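Local coordinates for AB hydrolase-1 domain-containing protein (Thermoplasma acidophilum DSM 1728, PDB 3BDI) that is of unknown function but, as a predicted member of the alpha/beta hydrolase superfamily, probably acts as a small cytoplasmic hydrolase, at residues I30-H34 against F89-L94; G127-P133 against Q148-W154. All coordinates share one frame; numbering follows the deposited sequence.

Contact 1: I30-H34 against F89-L94; sequences IALFH and FIRDYL
F33 and I90 approach from opposite directions, the methyl coming down over the ring face, where helix 83-96 lies on strand 28-33, an inner strand of the mixed sheet in this alpha/beta hydrolase fold. The short segments run at 137° to each other with axes 10.9 Å apart, a spacing bridged across the contact by apolar packing. The main interaction is CH-pi: I90 drops its CD1 onto one face of F33, 3.7 Å from the ring centroid and almost exactly on the ring normal. CG1 of I90 lies anti to the carbonyl carbon (chi1 -66°) and the chain is extended beyond it, which carries the terminal methyl over the middle of the ring, while CG1 and CG2 rest above the CE1-CZ-CE2 end. Aromatic packing adds to this at the rim. Y93 brings CD2 to the edge of F33, near the ring plane, 4.2 Å from CE1, and F89 approaches the same CE1 obliquely. Y93 CB lies over one face of F89, toward its rim, one turn along the helix. The Y93 hydroxyl is hydrogen-bonded to Q18 OE1, outside the contact. F33 also touches V114 of helix 109-120. Aliphatic packing closes the other end, where the small A31 probably allows the helix this close: its CB meets CD2 of L94 at 4.0 Å.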
loop_
_atom_site.group_PDB
_atom_site.type_symbol
_atom_site.label_atom_id
_atom_site.label_comp_id
_atom_site.label_asym_id
_atom_site.label_seq_id
_atom_site.Cartn_x
_atom_site.Cartn_y
_atom_site.Cartn_z
ATOM N N ILE A 30 -2.250 4.301 -8.471
ATOM C CA ILE A 30 -1.998 3.926 -7.108
ATOM C C ILE A 30 -2.468 2.475 -6.902
ATOM O O ILE A 30 -3.495 2.056 -7.428
ATOM C CB ILE A 30 -2.654 4.902 -6.063
ATOM C CG1 ILE A 30 -2.188 4.561 -4.647
ATOM C CG2 ILE A 30 -4.181 4.928 -6.234
ATOM C CD1 ILE A 30 -2.665 5.583 -3.549
ATOM N N ALA A 31 -1.642 1.718 -6.212
ATOM C CA ALA A 31 -1.938 0.311 -5.869
ATOM C C ALA A 31 -1.900 0.179 -4.347
ATOM O O ALA A 31 -1.037 0.744 -3.685
ATOM C CB ALA A 31 -0.907 -0.632 -6.533
ATOM N N LEU A 32 -2.870 -0.564 -3.813
ATOM C CA LEU A 32 -3.164 -0.703 -2.401
ATOM C C LEU A 32 -2.926 -2.120 -1.945
ATOM O O LEU A 32 -3.457 -3.045 -2.550
ATOM C CB LEU A 32 -4.620 -0.357 -2.101
ATOM C CG LEU A 32 -5.245 0.840 -2.801
ATOM C CD1 LEU A 32 -6.713 1.027 -2.408
ATOM C CD2 LEU A 32 -4.503 2.117 -2.601
ATOM N N PHE A 33 -2.175 -2.278 -0.858
ATOM C CA PHE A 33 -1.752 -3.613 -0.335
ATOM C C PHE A 33 -2.171 -3.736 1.119
ATOM O O PHE A 33 -1.789 -2.959 1.968
ATOM C CB PHE A 33 -0.246 -3.824 -0.568
ATOM C CG PHE A 33 0.132 -3.686 -2.002
ATOM C CD1 PHE A 33 -0.024 -4.731 -2.878
ATOM C CD2 PHE A 33 0.560 -2.462 -2.502
ATOM C CE1 PHE A 33 0.256 -4.576 -4.225
ATOM C CE2 PHE A 33 0.834 -2.323 -3.830
ATOM C CZ PHE A 33 0.695 -3.363 -4.688
ATOM N N HIS A 34 -3.008 -4.745 1.379
ATOM C CA HIS A 34 -3.665 -4.932 2.654
ATOM C C HIS A 34 -2.755 -5.526 3.756
ATOM O O HIS A 34 -1.690 -6.094 3.517
ATOM C CB HIS A 34 -4.922 -5.776 2.430
ATOM C CG HIS A 34 -4.628 -7.150 1.967
ATOM N ND1 HIS A 34 -4.141 -8.129 2.815
ATOM C CD2 HIS A 34 -4.723 -7.701 0.739
ATOM C CE1 HIS A 34 -3.929 -9.220 2.092
ATOM N NE2 HIS A 34 -4.265 -8.987 0.831
ATOM N N PHE A 89 6.539 -9.577 -5.947
ATOM C CA PHE A 89 5.109 -9.565 -6.225
ATOM C C PHE A 89 4.645 -8.203 -6.691
ATOM O O PHE A 89 3.958 -8.088 -7.691
ATOM C CB PHE A 89 4.264 -9.983 -5.039
ATOM C CG PHE A 89 2.816 -9.949 -5.362
ATOM C CD1 PHE A 89 2.252 -10.872 -6.192
ATOM C CD2 PHE A 89 2.018 -8.918 -4.884
ATOM C CE1 PHE A 89 0.914 -10.764 -6.544
ATOM C CE2 PHE A 89 0.699 -8.833 -5.216
ATOM C CZ PHE A 89 0.162 -9.772 -6.047
ATOM N N ILE A 90 4.991 -7.143 -5.947
ATOM C CA ILE A 90 4.458 -5.827 -6.300
ATOM C C ILE A 90 4.935 -5.361 -7.685
ATOM O O ILE A 90 4.137 -4.894 -8.516
ATOM C CB ILE A 90 4.705 -4.793 -5.186
ATOM C CG1 ILE A 90 3.878 -5.214 -3.971
ATOM C CG2 ILE A 90 4.369 -3.355 -5.682
ATOM C CD1 ILE A 90 3.981 -4.313 -2.734
ATOM N N ARG A 91 6.228 -5.563 -7.946
ATOM C CA ARG A 91 6.783 -5.266 -9.278
ATOM C C ARG A 91 6.047 -6.036 -10.376
ATOM O O ARG A 91 5.620 -5.465 -11.378
ATOM C CB ARG A 91 8.253 -5.617 -9.308
ATOM C CG ARG A 91 8.919 -5.254 -10.618
ATOM C CD ARG A 91 10.327 -5.724 -10.623
ATOM N NE ARG A 91 10.472 -7.091 -11.121
ATOM C CZ ARG A 91 10.554 -8.192 -10.382
ATOM N NH1 ARG A 91 10.455 -8.167 -9.062
ATOM N NH2 ARG A 91 10.729 -9.351 -10.983
ATOM N N ASP A 92 5.909 -7.344 -10.168
ATOM C CA ASP A 92 5.293 -8.224 -11.177
ATOM C C ASP A 92 3.814 -7.949 -11.375
ATOM O O ASP A 92 3.278 -8.094 -12.463
ATOM C CB ASP A 92 5.529 -9.690 -10.797
ATOM C CG ASP A 92 6.999 -10.125 -10.934
ATOM O OD1 ASP A 92 7.822 -9.312 -11.417
ATOM O OD2 ASP A 92 7.357 -11.228 -10.467
ATOM N N TYR A 93 3.140 -7.593 -10.276
ATOM C CA TYR A 93 1.717 -7.255 -10.271
ATOM C C TYR A 93 1.455 -5.965 -11.049
ATOM O O TYR A 93 0.544 -5.919 -11.860
ATOM C CB TYR A 93 1.245 -7.111 -8.814
ATOM C CG TYR A 93 -0.164 -6.595 -8.684
ATOM C CD1 TYR A 93 -1.253 -7.365 -9.017
ATOM C CD2 TYR A 93 -0.379 -5.270 -8.277
ATOM C CE1 TYR A 93 -2.509 -6.861 -8.886
ATOM C CE2 TYR A 93 -1.630 -4.762 -8.130
ATOM C CZ TYR A 93 -2.722 -5.546 -8.474
ATOM O OH TYR A 93 -4.000 -5.053 -8.361
ATOM N N LEU A 94 2.290 -4.948 -10.832
ATOM C CA LEU A 94 2.160 -3.748 -11.624
ATOM C C LEU A 94 2.403 -4.044 -13.110
ATOM O O LEU A 94 1.619 -3.627 -13.956
ATOM C CB LEU A 94 3.098 -2.677 -11.094
ATOM C CG LEU A 94 2.791 -2.077 -9.713
ATOM C CD1 LEU A 94 3.893 -1.098 -9.320
ATOM C CD2 LEU A 94 1.416 -1.383 -9.710
#

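Contact 2: G127-P133 against Q148-W154; sequences GIIAVAP and QKTLLVW
I128 and A130 use both backbone N-H and C=O, and A132 its N-H, to bind segment 148-154 in parallel register, within a beta-alpha-beta unit of the alpha/beta hydrolase sheet. Five hydrogen bonds alternate in direction. I128 N gives to K149 O, and L151 N returns to I128 O at 2.9 Å. A130 N reaches L151 O at 2.8 Å with an N-H...O angle of 168°, and V153 N comes back to A130 O. The last, A132 N to V153 O, is more bent at 136°, where the chain leaves the strand with positive phi. At the other end, T150 turns OG1 back to Q148 O at 3.1 Å, above the carbonyl plane, and I128 CD1 packs beside T150 OG1.

Paired side chains then line both faces. On one, I129 CG2 lies beside L151 CD2; on the other, A130 CB meets L152 CD2 at 4.1 Å. W154 ends the row: its indole lies over the turn, with A132 CA 3.6 Å from the centroid of the six-membered ring, a CH-pi contact. The P133 and W154 side chains cross at about a right angle, P133 CD 3.6 Å from W154 CH2. The indole NE1 is bonded to V161 O, which probably limits the turning of the ring. Replacing W154 with an alanine removes the indole and is likely to leave A132 and P133 without their aromatic cover and V161 O without its donor. A132 also touches D158 and H186, which with S108 are arranged like a Ser-His-Asp triad, so this indole-covered turn borders what is probably the active site.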
loop_
_atom_site.group_PDB
_atom_site.type_symbol
_atom_site.label_atom_id
_atom_site.label_comp_id
_atom_site.label_asym_id
_atom_site.label_seq_id
_atom_site.Cartn_x
_atom_site.Cartn_y
_atom_site.Cartn_z
ATOM N N GLY A 127 5.631 7.318 -5.153
ATOM C CA GLY A 127 5.348 7.812 -3.806
ATOM C C GLY A 127 4.917 6.635 -2.958
ATOM O O GLY A 127 4.502 5.593 -3.515
ATOM N N ILE A 128 4.995 6.805 -1.644
ATOM C CA ILE A 128 4.633 5.736 -0.673
ATOM C C ILE A 128 3.594 6.273 0.299
ATOM O O ILE A 128 3.750 7.395 0.812
ATOM C CB ILE A 128 5.877 5.336 0.184
ATOM C CG1 ILE A 128 6.968 4.713 -0.695
ATOM C CG2 ILE A 128 5.511 4.343 1.329
ATOM C CD1 ILE A 128 8.276 4.523 0.027
ATOM N N ILE A 129 2.569 5.465 0.590
ATOM C CA ILE A 129 1.745 5.661 1.767
ATOM C C ILE A 129 1.885 4.389 2.592
ATOM O O ILE A 129 1.669 3.302 2.073
ATOM C CB ILE A 129 0.241 5.855 1.440
ATOM C CG1 ILE A 129 0.032 7.108 0.559
ATOM C CG2 ILE A 129 -0.567 6.015 2.716
ATOM C CD1 ILE A 129 -1.383 7.324 0.049
ATOM N N ALA A 130 2.267 4.515 3.838
ATOM C CA ALA A 130 2.436 3.361 4.712
ATOM C C ALA A 130 1.707 3.608 5.998
ATOM O O ALA A 130 1.957 4.606 6.700
ATOM C CB ALA A 130 3.916 3.090 4.963
ATOM N N VAL A 131 0.754 2.747 6.287
ATOM C CA VAL A 131 -0.099 2.840 7.453
ATOM C C VAL A 131 0.458 1.886 8.502
ATOM O O VAL A 131 0.285 0.671 8.401
ATOM C CB VAL A 131 -1.564 2.486 7.140
ATOM C CG1 VAL A 131 -2.501 2.880 8.302
ATOM C CG2 VAL A 131 -2.020 3.177 5.832
ATOM N N ALA A 132 1.169 2.439 9.496
ATOM C CA ALA A 132 1.789 1.649 10.560
ATOM C C ALA A 132 2.491 0.411 10.014
ATOM O O ALA A 132 2.187 -0.729 10.382
ATOM C CB ALA A 132 0.821 1.328 11.684
ATOM N N PRO A 133 3.487 0.623 9.141
ATOM C CA PRO A 133 4.170 -0.509 8.514
ATOM C C PRO A 133 4.827 -1.466 9.467
ATOM O O PRO A 133 5.565 -1.035 10.358
ATOM C CB PRO A 133 5.232 0.162 7.645
ATOM C CG PRO A 133 5.404 1.578 8.220
ATOM C CD PRO A 133 4.018 1.923 8.681
ATOM N N GLN A 148 11.488 8.967 -2.424
ATOM C CA GLN A 148 10.089 9.251 -2.695
ATOM C C GLN A 148 9.408 10.028 -1.588
ATOM O O GLN A 148 9.742 9.824 -0.397
ATOM C CB GLN A 148 9.325 7.930 -2.867
ATOM C CG GLN A 148 9.513 7.271 -4.241
ATOM C CD GLN A 148 10.797 6.509 -4.421
ATOM O OE1 GLN A 148 11.632 6.405 -3.522
ATOM N NE2 GLN A 148 10.965 5.942 -5.604
ATOM N N LYS A 149 8.482 10.888 -1.988
ATOM C CA LYS A 149 7.532 11.483 -1.052
ATOM C C LYS A 149 6.848 10.305 -0.359
ATOM O O LYS A 149 6.337 9.414 -1.043
ATOM C CB LYS A 149 6.488 12.377 -1.752
ATOM C CG LYS A 149 7.046 13.757 -2.184
ATOM C CD LYS A 149 6.005 14.719 -2.784
ATOM C CE LYS A 149 6.678 16.006 -3.231
ATOM N NZ LYS A 149 5.768 17.014 -3.871
ATOM N N THR A 150 6.763 10.372 0.968
ATOM C CA THR A 150 6.216 9.305 1.789
ATOM C C THR A 150 5.260 9.864 2.836
ATOM O O THR A 150 5.588 10.824 3.503
ATOM C CB THR A 150 7.381 8.565 2.495
ATOM O OG1 THR A 150 8.236 7.945 1.515
ATOM C CG2 THR A 150 6.913 7.495 3.458
ATOM N N LEU A 151 4.074 9.275 2.949
ATOM C CA LEU A 151 3.138 9.554 3.999
ATOM C C LEU A 151 3.097 8.352 4.932
ATOM O O LEU A 151 2.833 7.229 4.492
ATOM C CB LEU A 151 1.741 9.782 3.417
ATOM C CG LEU A 151 0.575 9.996 4.385
ATOM C CD1 LEU A 151 0.766 11.308 5.112
ATOM C CD2 LEU A 151 -0.772 9.937 3.659
ATOM N N LEU A 152 3.380 8.607 6.200
ATOM C CA LEU A 152 3.255 7.642 7.290
ATOM C C LEU A 152 2.020 7.986 8.082
ATOM O O LEU A 152 1.840 9.113 8.543
ATOM C CB LEU A 152 4.488 7.739 8.195
ATOM C CG LEU A 152 5.817 7.413 7.529
ATOM C CD1 LEU A 152 6.998 7.730 8.428
ATOM C CD2 LEU A 152 5.942 5.984 7.070
ATOM N N VAL A 153 1.099 7.024 8.208
ATOM C CA VAL A 153 -0.170 7.198 8.916
ATOM C C VAL A 153 -0.188 6.242 10.074
ATOM O O VAL A 153 0.064 5.067 9.901
ATOM C CB VAL A 153 -1.388 6.963 7.999
ATOM C CG1 VAL A 153 -2.668 7.205 8.782
ATOM C CG2 VAL A 153 -1.344 7.884 6.760
ATOM N N TRP A 154 -0.516 6.739 11.264
ATOM C CA TRP A 154 -0.651 5.901 12.439
ATOM C C TRP A 154 -1.897 6.328 13.190
ATOM O O TRP A 154 -2.201 7.511 13.270
ATOM C CB TRP A 154 0.537 6.078 13.413
ATOM C CG TRP A 154 1.441 4.906 13.612
ATOM C CD1 TRP A 154 1.391 3.957 14.619
ATOM C CD2 TRP A 154 2.588 4.596 12.839
ATOM N NE1 TRP A 154 2.419 3.091 14.496
ATOM C CE2 TRP A 154 3.190 3.459 13.423
ATOM C CE3 TRP A 154 3.171 5.168 11.712
ATOM C CZ2 TRP A 154 4.382 2.909 12.907
ATOM C CZ3 TRP A 154 4.328 4.637 11.215
ATOM C CH2 TRP A 154 4.914 3.516 11.806
#

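Overall arrangement
Contacts 1 and 2 are both buried and reach the same sheet, their centres about 15 Å apart, and they touch where I30 CD1 packs on I129 CD1 at 4.2 Å. Strand 102-107 lies between strands 28-33 and 125-131. Contact 1 sets a helix against a sheet face and is carried by apolar side chains, whereas contact 2 joins neighbouring strands edge to edge through backbone hydrogen bonds, with side chains paired above and below. The touching residues of contact 1 are all buried, while contact 2 reaches the surface at K149 and partly at Q148. F33 touches residues of the presumed nucleophile elbow, and A132 those of the presumed triad.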